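Local coordinates for protein Rna-directed RNA polymerase (Infectious pancreatic necrosis virus, PDB 3ZED) that probably copies the viral RNA genome as an RNA-dependent RNA polymerase found both free and covalently attached to the genomic RNA, at residues I65-E70 / G98-Y103; D258-A263 / A324-H329; K289-F294 / R786-T791. One frame throughout, in Å; residues are numbered along the deposited sequence.

Contact 1: I65-E70 / G98-Y103; sequences IPTMVE and GTTAFY
A small three-stranded antiparallel sheet at the protein surface closes here, where Ile65-Glu70 on its middle strand meets Gly98-Tyr103. Gly98 ends strand 92-98, and the chain turns at Thr99 and Thr100 into the short strand 101-102. Ile65 and Phe102 form an antiparallel hydrogen-bonded pair: Ile65 N donates to Phe102 O at 2.8 Å, while Phe102 N returns a bond to Ile65 O. One step on, Pro66 faces Ala101 as a non-hydrogen-bonded pair, a position where the pairing with strand 101-102 needs no N-H from the proline. Beyond it segment 98-103 bends, and Thr67 is bonded to both limbs of the turn. Thr67 N donates to Thr100 O at 2.9 Å, and Thr67 O accepts from Gly98 N at 2.8 Å. The side chains of the two threonines add a further link, with Thr67 OG1 and Thr100 OG1 hydrogen-bonded at 3.0 Å. Each hydroxyl sits between its own backbone N and carbonyl carbon (chi1 55° in both), which turns the pair to meet across the bend. Val69 CG2 packs on Gly98 N at 3.6 Å.

The aromatic part of the contact lies on the face that carries Ile65 and Phe102. Ile65 CB stands over one face of the Phe102 ring, 4.1 Å from its centroid in a CH-pi contact, and Ile65 CG2 lies 3.6 Å from Phe102 CE1. Met68 CE approaches the same ring at its edge. With chi1 at 72°, Phe102 folds its ring back over the neighbouring strand.

Strand 65-72 thus runs between 92-98 and 101-102. Pro96 of strand 92-98 touches Ile65, Pro66 and Met68, while Pro250 of the predicted GTP-binding segment also packs on Ile65.

Contact 2: D258-A263 / A324-H329; sequences DTTAEA and APYPTH
Tyr326 lies against Ala263, its side chain running outward from the first turn of helix 326-340. Tyr326 CB comes 4.1 Å from Ala263 CB. With CG anti to the backbone N (chi1 -169°), the ring extends toward the first turn of helix 260-278. There the Ala263 methyl sits over one face, displaced toward the rim. Ala263 CB makes a CH-pi contact 3.5 Å from the centroid of the Tyr326 ring, 22° off its normal. Its closest ring atom is Tyr326 CD2, 3.3 Å from Ala263 CB. Tyr326 CD2 also meets Thr259 OG1 at 3.5 Å; that oxygen lies at the ring edge in its plane and is hydrogen-bonded to Thr255 O. Farther out, Tyr326 CE2 is 4.0 Å from Thr260 CA. At the tip, Tyr326 OH only lies near Thr260 OG1, at 4.4 Å; the threonine hydroxyl is hydrogen-bonded to Lys256 O. Pro327 CG lies 3.9 Å from Ala263 O, and the same proline packs on Leu266 and Ala267 farther along helix 260-278.

This is close packing of two helix N-termini, made by a small residue beneath an aromatic ring. It joins two helices of the palm family region, next to the predicted GTP-binding segment that includes Thr255.

Contact 3: K289-F294 / R786-T791; sequences KTITDF and REALET
Thr292 and Ala788 bring together the last turns of two helices, 283-293 and 781-789, that lie almost five hundred residues apart in the chain. Thr292 OG1 is 2.7 Å from Ala788 O, a distance suited to a hydrogen bond from the hydroxyl. The assignment remains unsettled, because Lys288 O, one turn back in the same helix, competes for the single proton. Beside this polar point the side chains make an apolar seam. Ile291 CG2 carries it, resting 3.7 Å from Ala788 CB and 3.6 Å from Leu789 CD2. With CG1 of Ile291 beside the backbone N (chi1 -73°), CG2 is the branch directed at Leu789, and it crosses the leucine side chain at a slant. Thr292 CG2, on the other branch of the threonine, meets Thr791 CB at 4.0 Å.

The next shell lies within each helix. Thr791, just past the end of helix 781-789, turns its OG1 back to Glu787 O, 2.8 Å from Thr791 OG1 and tilted 35° from the carbonyl plane; this bond fixes the threonine that meets Thr292. In the other helix Lys289 NZ and Asp293 OD2 form a salt bridge at 3.0 Å, an exposed i to i+4 pair away from the interface.

Farther out, Arg63 NH1 bonds to Leu789 O, and Glu790 pairs with Lys465. On the side of helix 283-293, the Phe294 ring meets Phe270 of helix 260-278 edge to face. The whole is a packing of two helix C-termini on small and branched side chains, with a hydroxyl facing a backbone carbonyl, and it docks the C-terminal region of the polymerase onto a helix of the palm family region.

In the fold
Contact 1 lies at the surface, whereas contacts 2 and 3 are buried. In contact 1 the backbone hydrogen bonds of a sheet do most of the work. Contacts 2 and 3 both rest on helix ends: starting turns in contact 2, closing turns in contact 3. Contact 2 depends on a ring and a methyl group, whereas contact 3 mixes aliphatic packing with a hydroxyl and a carbonyl. Helices 260-278 and 283-293 follow each other in the chain, so these two contacts hold consecutive elements. Contact 3 alone reaches the C-terminal region. The centres of contacts 1 and 2 are about 17 Å apart, and no contact touches another.

Contact 1: I65-E70 / G98-Y103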
ATOM      1  N   ILE B  65      26.680  -9.747   6.966  1.00 63.94           N
ATOM      2  CA  ILE B  65      26.849  -9.051   5.689  1.00 63.84           C
ATOM      3  C   ILE B  65      28.342  -8.794   5.495  1.00 71.80           C
ATOM      4  O   ILE B  65      28.967  -8.335   6.452  1.00 72.86           O
ATOM      5  CB  ILE B  65      26.021  -7.727   5.686  1.00 64.40           C
ATOM      6  CG1 ILE B  65      24.514  -8.014   5.734  1.00 62.11           C
ATOM      7  CG2 ILE B  65      26.389  -6.809   4.502  1.00 65.35           C
ATOM      8  CD1 ILE B  65      23.633  -6.856   6.216  1.00 63.92           C
ATOM      9  N   PRO B  66      28.943  -9.014   4.295  1.00 70.13           N
ATOM     10  CA  PRO B  66      30.380  -8.708   4.135  1.00 72.62           C
ATOM     11  C   PRO B  66      30.666  -7.217   4.364  1.00 76.48           C
ATOM     12  O   PRO B  66      29.795  -6.372   4.116  1.00 73.67           O
ATOM     13  CB  PRO B  66      30.686  -9.140   2.692  1.00 74.69           C
ATOM     14  CG  PRO B  66      29.580 -10.065   2.319  1.00 77.13           C
ATOM     15  CD  PRO B  66      28.375  -9.536   3.035  1.00 70.64           C
ATOM     16  N   THR B  67      31.878  -6.904   4.867  1.00 74.55           N
ATOM     17  CA  THR B  67      32.276  -5.532   5.187  1.00 74.38           C
ATOM     18  C   THR B  67      32.305  -4.664   3.906  1.00 78.06           C
ATOM     19  O   THR B  67      32.633  -5.166   2.827  1.00 77.25           O
ATOM     20  CB  THR B  67      33.577  -5.520   5.993  1.00 77.41           C
ATOM     21  OG1 THR B  67      34.603  -6.236   5.303  1.00 83.13           O
ATOM     22  CG2 THR B  67      33.393  -6.138   7.358  1.00 70.51           C
ATOM     23  N   MET B  68      31.841  -3.395   4.024  1.00 74.74           N
ATOM     24  CA  MET B  68      31.753  -2.457   2.906  1.00 74.66           C
ATOM     25  C   MET B  68      33.115  -2.126   2.339  1.00 79.40           C
ATOM     26  O   MET B  68      34.076  -1.923   3.084  1.00 81.23           O
ATOM     27  CB  MET B  68      31.027  -1.148   3.286  1.00 76.19           C
ATOM     28  CG  MET B  68      29.575  -1.317   3.605  1.00 78.12           C
ATOM     29  SD  MET B  68      28.619  -2.155   2.318  1.00 81.80           S
ATOM     30  CE  MET B  68      27.294  -2.777   3.280  1.00 76.36           C
ATOM     31  N   VAL B  69      33.177  -2.056   1.005  1.00 75.27           N
ATOM     32  CA  VAL B  69      34.369  -1.731   0.222  1.00 76.55           C
ATOM     33  C   VAL B  69      34.052  -0.505  -0.618  1.00 81.13           C
ATOM     34  O   VAL B  69      33.076  -0.513  -1.372  1.00 79.33           O
ATOM     35  CB  VAL B  69      34.825  -2.926  -0.654  1.00 80.58           C
ATOM     36  CG1 VAL B  69      35.931  -2.516  -1.623  1.00 82.28           C
ATOM     37  CG2 VAL B  69      35.266  -4.106   0.209  1.00 81.45           C
ATOM     38  N   GLU B  70      34.858   0.547  -0.478  1.00 80.44           N
ATOM     39  CA  GLU B  70      34.695   1.779  -1.244  1.00 81.06           C
ATOM     40  C   GLU B  70      35.285   1.584  -2.670  1.00 86.21           C
ATOM     41  O   GLU B  70      36.502   1.604  -2.838  1.00 87.56           O
ATOM     42  CB  GLU B  70      35.359   2.954  -0.491  1.00 84.31           C
ATOM     43  CG  GLU B  70      35.057   4.332  -1.057  1.00 96.78           C
ATOM     44  CD  GLU B  70      34.396   5.303  -0.099  1.00114.22           C
ATOM     45  OE1 GLU B  70      35.049   5.709   0.888  1.00106.82           O
ATOM     46  OE2 GLU B  70      33.230   5.681  -0.353  1.00113.56           O
ATOM     47  N   GLY B  98      33.878  -7.202   1.272  1.00 90.15           N
ATOM     48  CA  GLY B  98      34.969  -7.482   2.208  1.00 91.65           C
ATOM     49  C   GLY B  98      35.169  -8.930   2.605  1.00 94.67           C
ATOM     50  O   GLY B  98      34.236  -9.739   2.523  1.00 92.87           O
ATOM     51  N   THR B  99      36.397  -9.256   3.061  1.00 92.07           N
ATOM     52  CA  THR B  99      36.806 -10.608   3.471  1.00 92.71           C
ATOM     53  C   THR B  99      36.265 -10.937   4.863  1.00 94.85           C
ATOM     54  O   THR B  99      36.139 -12.110   5.216  1.00 95.73           O
ATOM     55  CB  THR B  99      38.332 -10.787   3.384  1.00 98.56           C
ATOM     56  OG1 THR B  99      38.996  -9.679   3.994  1.00 93.27           O
ATOM     57  CG2 THR B  99      38.813 -10.950   1.953  1.00 99.15           C
ATOM     58  N   THR B 100      35.924  -9.895   5.633  1.00 88.62           N
ATOM     59  CA  THR B 100      35.328  -9.990   6.966  1.00 86.62           C
ATOM     60  C   THR B 100      33.844  -9.644   6.836  1.00 84.66           C
ATOM     61  O   THR B 100      33.421  -9.139   5.795  1.00 82.22           O
ATOM     62  CB  THR B 100      36.075  -9.085   7.949  1.00 97.20           C
ATOM     63  OG1 THR B 100      36.095  -7.755   7.435  1.00 95.60           O
ATOM     64  CG2 THR B 100      37.506  -9.556   8.205  1.00100.95           C
ATOM     65  N   ALA B 101      33.050  -9.940   7.864  1.00 79.64           N
ATOM     66  CA  ALA B 101      31.616  -9.677   7.829  1.00 76.67           C
ATOM     67  C   ALA B 101      31.134  -8.986   9.101  1.00 80.67           C
ATOM     68  O   ALA B 101      31.887  -8.878  10.079  1.00 82.72           O
ATOM     69  CB  ALA B 101      30.859 -10.979   7.623  1.00 76.15           C
ATOM     70  N   PHE B 102      29.875  -8.516   9.086  1.00 74.00           N
ATOM     71  CA  PHE B 102      29.275  -7.871  10.241  1.00 72.76           C
ATOM     72  C   PHE B 102      27.806  -8.253  10.400  1.00 74.25           C
ATOM     73  O   PHE B 102      27.095  -8.428   9.402  1.00 71.98           O
ATOM     74  CB  PHE B 102      29.430  -6.337  10.164  1.00 74.36           C
ATOM     75  CG  PHE B 102      28.568  -5.628   9.137  1.00 74.08           C
ATOM     76  CD1 PHE B 102      29.018  -5.444   7.835  1.00 77.65           C
ATOM     77  CD2 PHE B 102      27.313  -5.116   9.484  1.00 73.12           C
ATOM     78  CE1 PHE B 102      28.218  -4.791   6.892  1.00 76.36           C
ATOM     79  CE2 PHE B 102      26.515  -4.457   8.535  1.00 73.72           C
ATOM     80  CZ  PHE B 102      26.970  -4.301   7.249  1.00 72.56           C
ATOM     81  N   TYR B 103      27.346  -8.325  11.660  1.00 71.13           N
ATOM     82  CA  TYR B 103      25.934  -8.554  11.967  1.00 68.58           C
ATOM     83  C   TYR B 103      25.229  -7.210  11.995  1.00 68.94           C
ATOM     84  O   TYR B 103      25.640  -6.331  12.754  1.00 68.96           O
ATOM     85  CB  TYR B 103      25.744  -9.315  13.281  1.00 70.55           C
ATOM     86  CG  TYR B 103      26.227 -10.739  13.185  1.00 74.64           C
ATOM     87  CD1 TYR B 103      25.477 -11.706  12.522  1.00 75.41           C
ATOM     88  CD2 TYR B 103      27.441 -11.122  13.742  1.00 78.60           C
ATOM     89  CE1 TYR B 103      25.930 -13.017  12.409  1.00 77.00           C
ATOM     90  CE2 TYR B 103      27.898 -12.436  13.649  1.00 81.15           C
ATOM     91  CZ  TYR B 103      27.137 -13.381  12.980  1.00 87.91           C
ATOM     92  OH  TYR B 103      27.568 -14.678  12.882  1.00 92.40           O
TER

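Contact 2: D258-A263 / A324-H329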
ATOM      1  N   ASP B 258      20.797   8.732  -0.500  1.00 67.81           N
ATOM      2  CA  ASP B 258      22.177   8.484  -0.073  1.00 69.42           C
ATOM      3  C   ASP B 258      22.803   7.270  -0.757  1.00 73.55           C
ATOM      4  O   ASP B 258      24.040   7.197  -0.860  1.00 76.57           O
ATOM      5  CB  ASP B 258      22.222   8.227   1.458  1.00 71.62           C
ATOM      6  CG  ASP B 258      21.879   9.385   2.391  1.00 83.74           C
ATOM      7  OD1 ASP B 258      21.987  10.556   1.957  1.00 87.55           O
ATOM      8  OD2 ASP B 258      21.527   9.117   3.567  1.00 84.41           O
ATOM      9  N   THR B 259      21.964   6.283  -1.160  1.00 66.06           N
ATOM     10  CA  THR B 259      22.421   4.981  -1.673  1.00 65.43           C
ATOM     11  C   THR B 259      21.963   4.615  -3.113  1.00 68.23           C
ATOM     12  O   THR B 259      21.944   3.421  -3.450  1.00 66.30           O
ATOM     13  CB  THR B 259      21.933   3.897  -0.708  1.00 62.72           C
ATOM     14  OG1 THR B 259      20.511   4.006  -0.598  1.00 61.19           O
ATOM     15  CG2 THR B 259      22.574   4.007   0.674  1.00 56.82           C
ATOM     16  N   THR B 260      21.638   5.625  -3.969  1.00 64.71           N
ATOM     17  CA  THR B 260      21.191   5.400  -5.356  1.00 63.46           C
ATOM     18  C   THR B 260      22.150   4.471  -6.130  1.00 67.19           C
ATOM     19  O   THR B 260      21.688   3.470  -6.680  1.00 66.15           O
ATOM     20  CB  THR B 260      21.006   6.728  -6.087  1.00 69.18           C
ATOM     21  OG1 THR B 260      20.098   7.525  -5.325  1.00 69.89           O
ATOM     22  CG2 THR B 260      20.481   6.546  -7.509  1.00 64.72           C
ATOM     23  N   ALA B 261      23.464   4.802  -6.169  1.00 64.59           N
ATOM     24  CA  ALA B 261      24.476   4.020  -6.886  1.00 66.28           C
ATOM     25  C   ALA B 261      24.566   2.590  -6.329  1.00 69.47           C
ATOM     26  O   ALA B 261      24.532   1.628  -7.102  1.00 69.15           O
ATOM     27  CB  ALA B 261      25.830   4.707  -6.816  1.00 68.94           C
ATOM     28  N   GLU B 262      24.624   2.471  -4.983  1.00 64.49           N
ATOM     29  CA  GLU B 262      24.690   1.230  -4.221  1.00 63.73           C
ATOM     30  C   GLU B 262      23.535   0.302  -4.606  1.00 65.45           C
ATOM     31  O   GLU B 262      23.772  -0.859  -4.950  1.00 65.51           O
ATOM     32  CB  GLU B 262      24.657   1.548  -2.717  1.00 64.68           C
ATOM     33  CG  GLU B 262      25.997   1.974  -2.122  1.00 75.43           C
ATOM     34  CD  GLU B 262      26.427   3.431  -2.175  1.00 92.36           C
ATOM     35  OE1 GLU B 262      25.575   4.311  -2.427  1.00 78.34           O
ATOM     36  OE2 GLU B 262      27.626   3.695  -1.933  1.00 90.63           O
ATOM     37  N   ALA B 263      22.302   0.847  -4.634  1.00 60.63           N
ATOM     38  CA  ALA B 263      21.073   0.127  -4.992  1.00 58.28           C
ATOM     39  C   ALA B 263      21.154  -0.444  -6.403  1.00 61.70           C
ATOM     40  O   ALA B 263      20.883  -1.620  -6.581  1.00 60.90           O
ATOM     41  CB  ALA B 263      19.882   1.048  -4.874  1.00 56.90           C
ATOM     42  N   ALA B 324      11.659  -2.748   3.262  1.00 48.19           N
ATOM     43  CA  ALA B 324      12.354  -3.521   2.235  1.00 48.60           C
ATOM     44  C   ALA B 324      13.649  -2.880   1.809  1.00 51.21           C
ATOM     45  O   ALA B 324      13.682  -1.665   1.569  1.00 49.41           O
ATOM     46  CB  ALA B 324      11.463  -3.682   0.998  1.00 48.82           C
ATOM     47  N   PRO B 325      14.714  -3.704   1.660  1.00 48.34           N
ATOM     48  CA  PRO B 325      15.974  -3.184   1.107  1.00 48.25           C
ATOM     49  C   PRO B 325      15.727  -2.499  -0.238  1.00 48.84           C
ATOM     50  O   PRO B 325      14.946  -2.996  -1.048  1.00 46.63           O
ATOM     51  CB  PRO B 325      16.812  -4.452   0.935  1.00 50.90           C
ATOM     52  CG  PRO B 325      16.272  -5.389   1.955  1.00 55.26           C
ATOM     53  CD  PRO B 325      14.809  -5.160   1.906  1.00 49.89           C
ATOM     54  N   TYR B 326      16.367  -1.344  -0.454  1.00 46.16           N
ATOM     55  CA  TYR B 326      16.255  -0.551  -1.678  1.00 46.33           C
ATOM     56  C   TYR B 326      16.378  -1.431  -2.963  1.00 50.82           C
ATOM     57  O   TYR B 326      15.484  -1.312  -3.803  1.00 50.49           O
ATOM     58  CB  TYR B 326      17.293   0.601  -1.671  1.00 48.09           C
ATOM     59  CG  TYR B 326      17.151   1.672  -2.739  1.00 49.33           C
ATOM     60  CD1 TYR B 326      16.100   1.645  -3.656  1.00 50.41           C
ATOM     61  CD2 TYR B 326      18.014   2.763  -2.775  1.00 50.80           C
ATOM     62  CE1 TYR B 326      15.954   2.643  -4.618  1.00 51.58           C
ATOM     63  CE2 TYR B 326      17.876   3.767  -3.733  1.00 51.55           C
ATOM     64  CZ  TYR B 326      16.851   3.697  -4.658  1.00 58.30           C
ATOM     65  OH  TYR B 326      16.751   4.659  -5.633  1.00 61.74           O
ATOM     66  N   PRO B 327      17.380  -2.333  -3.137  1.00 49.08           N
ATOM     67  CA  PRO B 327      17.452  -3.120  -4.393  1.00 49.74           C
ATOM     68  C   PRO B 327      16.229  -4.017  -4.623  1.00 53.13           C
ATOM     69  O   PRO B 327      15.753  -4.087  -5.754  1.00 52.30           O
ATOM     70  CB  PRO B 327      18.731  -3.952  -4.217  1.00 52.70           C
ATOM     71  CG  PRO B 327      19.536  -3.203  -3.226  1.00 57.54           C
ATOM     72  CD  PRO B 327      18.538  -2.638  -2.270  1.00 52.00           C
ATOM     73  N   THR B 328      15.697  -4.660  -3.550  1.00 49.63           N
ATOM     74  CA  THR B 328      14.510  -5.539  -3.622  1.00 48.17           C
ATOM     75  C   THR B 328      13.281  -4.724  -4.059  1.00 48.82           C
ATOM     76  O   THR B 328      12.570  -5.160  -4.969  1.00 46.72           O
ATOM     77  CB  THR B 328      14.290  -6.256  -2.284  1.00 48.36           C
ATOM     78  OG1 THR B 328      15.451  -7.027  -2.027  1.00 50.68           O
ATOM     79  CG2 THR B 328      13.083  -7.179  -2.292  1.00 40.97           C
ATOM     80  N   HIS B 329      13.061  -3.543  -3.431  1.00 44.97           N
ATOM     81  CA  HIS B 329      11.956  -2.628  -3.742  1.00 44.19           C
ATOM     82  C   HIS B 329      12.004  -2.197  -5.222  1.00 50.13           C
ATOM     83  O   HIS B 329      10.969  -2.182  -5.880  1.00 51.72           O
ATOM     84  CB  HIS B 329      11.989  -1.394  -2.821  1.00 44.35           C
ATOM     85  CG  HIS B 329      10.906  -0.417  -3.139  1.00 47.09           C
ATOM     86  ND1 HIS B 329       9.580  -0.690  -2.830  1.00 47.98           N
ATOM     87  CD2 HIS B 329      10.970   0.771  -3.785  1.00 48.70           C
ATOM     88  CE1 HIS B 329       8.887   0.341  -3.281  1.00 46.39           C
ATOM     89  NE2 HIS B 329       9.677   1.251  -3.848  1.00 47.32           N
TER

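Contact 3: K289-F294 / R786-T791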
ATOM      1  N   LYS B 289      23.024 -20.445  -4.055  1.00 69.53           N
ATOM      2  CA  LYS B 289      24.233 -19.692  -3.680  1.00 70.18           C
ATOM      3  C   LYS B 289      23.978 -18.186  -3.799  1.00 71.95           C
ATOM      4  O   LYS B 289      24.278 -17.458  -2.854  1.00 71.59           O
ATOM      5  CB  LYS B 289      25.456 -20.106  -4.531  1.00 75.13           C
ATOM      6  CG  LYS B 289      26.778 -19.543  -4.006  1.00 91.97           C
ATOM      7  CD  LYS B 289      27.894 -19.582  -5.046  1.00104.94           C
ATOM      8  CE  LYS B 289      28.591 -18.248  -5.242  1.00114.34           C
ATOM      9  NZ  LYS B 289      29.338 -17.816  -4.030  1.00123.90           N
ATOM     10  N   THR B 290      23.412 -17.730  -4.941  1.00 66.66           N
ATOM     11  CA  THR B 290      23.067 -16.323  -5.186  1.00 64.66           C
ATOM     12  C   THR B 290      22.085 -15.811  -4.111  1.00 66.36           C
ATOM     13  O   THR B 290      22.317 -14.752  -3.541  1.00 66.70           O
ATOM     14  CB  THR B 290      22.481 -16.162  -6.602  1.00 70.53           C
ATOM     15  OG1 THR B 290      23.475 -16.549  -7.550  1.00 74.90           O
ATOM     16  CG2 THR B 290      21.995 -14.730  -6.895  1.00 63.49           C
ATOM     17  N   ILE B 291      21.011 -16.573  -3.833  1.00 60.12           N
ATOM     18  CA  ILE B 291      19.990 -16.224  -2.856  1.00 58.44           C
ATOM     19  C   ILE B 291      20.605 -16.111  -1.423  1.00 63.82           C
ATOM     20  O   ILE B 291      20.275 -15.168  -0.693  1.00 61.27           O
ATOM     21  CB  ILE B 291      18.808 -17.224  -2.951  1.00 60.67           C
ATOM     22  CG1 ILE B 291      17.971 -16.957  -4.231  1.00 59.81           C
ATOM     23  CG2 ILE B 291      17.919 -17.132  -1.731  1.00 59.93           C
ATOM     24  CD1 ILE B 291      16.933 -18.037  -4.601  1.00 62.81           C
ATOM     25  N   THR B 292      21.517 -17.026  -1.048  1.00 63.43           N
ATOM     26  CA  THR B 292      22.180 -16.982   0.262  1.00 64.46           C
ATOM     27  C   THR B 292      23.196 -15.811   0.310  1.00 70.00           C
ATOM     28  O   THR B 292      23.299 -15.150   1.346  1.00 69.86           O
ATOM     29  CB  THR B 292      22.828 -18.338   0.592  1.00 75.19           C
ATOM     30  OG1 THR B 292      21.853 -19.368   0.400  1.00 75.17           O
ATOM     31  CG2 THR B 292      23.335 -18.410   2.028  1.00 73.52           C
ATOM     32  N   ASP B 293      23.925 -15.543  -0.808  1.00 66.82           N
ATOM     33  CA  ASP B 293      24.897 -14.445  -0.892  1.00 66.16           C
ATOM     34  C   ASP B 293      24.217 -13.086  -0.697  1.00 66.27           C
ATOM     35  O   ASP B 293      24.821 -12.199  -0.105  1.00 66.16           O
ATOM     36  CB  ASP B 293      25.658 -14.471  -2.228  1.00 68.89           C
ATOM     37  CG  ASP B 293      26.756 -15.526  -2.354  1.00 78.98           C
ATOM     38  OD1 ASP B 293      26.962 -16.296  -1.383  1.00 79.48           O
ATOM     39  OD2 ASP B 293      27.391 -15.593  -3.428  1.00 82.89           O
ATOM     40  N   PHE B 294      22.971 -12.947  -1.182  1.00 59.60           N
ATOM     41  CA  PHE B 294      22.148 -11.743  -1.094  1.00 57.94           C
ATOM     42  C   PHE B 294      20.971 -11.932  -0.099  1.00 60.61           C
ATOM     43  O   PHE B 294      19.931 -11.298  -0.278  1.00 58.83           O
ATOM     44  CB  PHE B 294      21.607 -11.373  -2.485  1.00 58.95           C
ATOM     45  CG  PHE B 294      22.638 -10.860  -3.456  1.00 62.08           C
ATOM     46  CD1 PHE B 294      22.915  -9.498  -3.550  1.00 65.07           C
ATOM     47  CD2 PHE B 294      23.304 -11.730  -4.312  1.00 64.90           C
ATOM     48  CE1 PHE B 294      23.860  -9.018  -4.476  1.00 67.04           C
ATOM     49  CE2 PHE B 294      24.241 -11.251  -5.233  1.00 68.75           C
ATOM     50  CZ  PHE B 294      24.511  -9.898  -5.313  1.00 66.60           C
ATOM     51  N   ARG B 786      13.244 -19.786   0.402  1.00 59.78           N
ATOM     52  CA  ARG B 786      13.173 -19.557   1.846  1.00 59.95           C
ATOM     53  C   ARG B 786      14.291 -20.331   2.589  1.00 67.09           C
ATOM     54  O   ARG B 786      14.954 -19.747   3.454  1.00 69.54           O
ATOM     55  CB  ARG B 786      11.784 -19.925   2.380  1.00 58.61           C
ATOM     56  CG  ARG B 786      11.547 -19.512   3.821  1.00 70.56           C
ATOM     57  CD  ARG B 786      11.036 -20.645   4.671  1.00 81.72           C
ATOM     58  NE  ARG B 786       9.867 -21.292   4.077  1.00 89.33           N
ATOM     59  CZ  ARG B 786       9.647 -22.603   4.100  1.00108.61           C
ATOM     60  NH1 ARG B 786      10.510 -23.421   4.701  1.00 92.96           N
ATOM     61  NH2 ARG B 786       8.563 -23.109   3.522  1.00 96.25           N
ATOM     62  N   GLU B 787      14.531 -21.606   2.215  1.00 62.82           N
ATOM     63  CA  GLU B 787      15.595 -22.457   2.779  1.00 64.08           C
ATOM     64  C   GLU B 787      16.979 -21.811   2.626  1.00 68.92           C
ATOM     65  O   GLU B 787      17.725 -21.707   3.604  1.00 69.05           O
ATOM     66  CB  GLU B 787      15.607 -23.833   2.085  1.00 66.78           C
ATOM     67  CG  GLU B 787      14.430 -24.726   2.432  1.00 76.17           C
ATOM     68  CD  GLU B 787      14.316 -26.044   1.687  1.00 98.38           C
ATOM     69  OE1 GLU B 787      15.096 -26.288   0.737  1.00103.71           O
ATOM     70  OE2 GLU B 787      13.359 -26.786   1.994  1.00 87.84           O
ATOM     71  N   ALA B 788      17.315 -21.391   1.395  1.00 66.19           N
ATOM     72  CA  ALA B 788      18.572 -20.744   1.034  1.00 67.33           C
ATOM     73  C   ALA B 788      18.732 -19.397   1.751  1.00 71.54           C
ATOM     74  O   ALA B 788      19.844 -19.069   2.173  1.00 73.71           O
ATOM     75  CB  ALA B 788      18.643 -20.550  -0.474  1.00 67.95           C
ATOM     76  N   LEU B 789      17.629 -18.630   1.912  1.00 64.76           N
ATOM     77  CA  LEU B 789      17.670 -17.336   2.608  1.00 62.71           C
ATOM     78  C   LEU B 789      18.043 -17.508   4.078  1.00 67.48           C
ATOM     79  O   LEU B 789      18.754 -16.652   4.621  1.00 66.93           O
ATOM     80  CB  LEU B 789      16.330 -16.594   2.502  1.00 59.93           C
ATOM     81  CG  LEU B 789      15.999 -15.992   1.147  1.00 62.67           C
ATOM     82  CD1 LEU B 789      14.527 -15.626   1.054  1.00 60.21           C
ATOM     83  CD2 LEU B 789      16.935 -14.827   0.794  1.00 63.50           C
ATOM     84  N   GLU B 790      17.593 -18.627   4.698  1.00 65.70           N
ATOM     85  CA  GLU B 790      17.800 -18.986   6.103  1.00 68.30           C
ATOM     86  C   GLU B 790      18.959 -19.984   6.322  1.00 80.63           C
ATOM     87  O   GLU B 790      18.996 -20.681   7.348  1.00 81.54           O
ATOM     88  CB  GLU B 790      16.507 -19.570   6.688  1.00 68.72           C
ATOM     89  CG  GLU B 790      15.426 -18.529   6.915  1.00 72.86           C
ATOM     90  CD  GLU B 790      13.996 -19.034   6.922  1.00 91.46           C
ATOM     91  OE1 GLU B 790      13.747 -20.150   7.434  1.00 78.09           O
ATOM     92  OE2 GLU B 790      13.115 -18.284   6.444  1.00 99.81           O
ATOM     93  N   THR B 791      19.897 -20.053   5.359  1.00 82.11           N
ATOM     94  CA  THR B 791      21.092 -20.908   5.441  1.00 85.54           C
ATOM     95  C   THR B 791      22.234 -20.129   6.138  1.00 92.54           C
ATOM     96  O   THR B 791      22.409 -18.934   5.873  1.00 91.73           O
ATOM     97  CB  THR B 791      21.489 -21.394   4.022  1.00 97.20           C
ATOM     98  OG1 THR B 791      20.473 -22.268   3.540  1.00 99.24           O
ATOM     99  CG2 THR B 791      22.813 -22.146   3.989  1.00 98.44           C
TER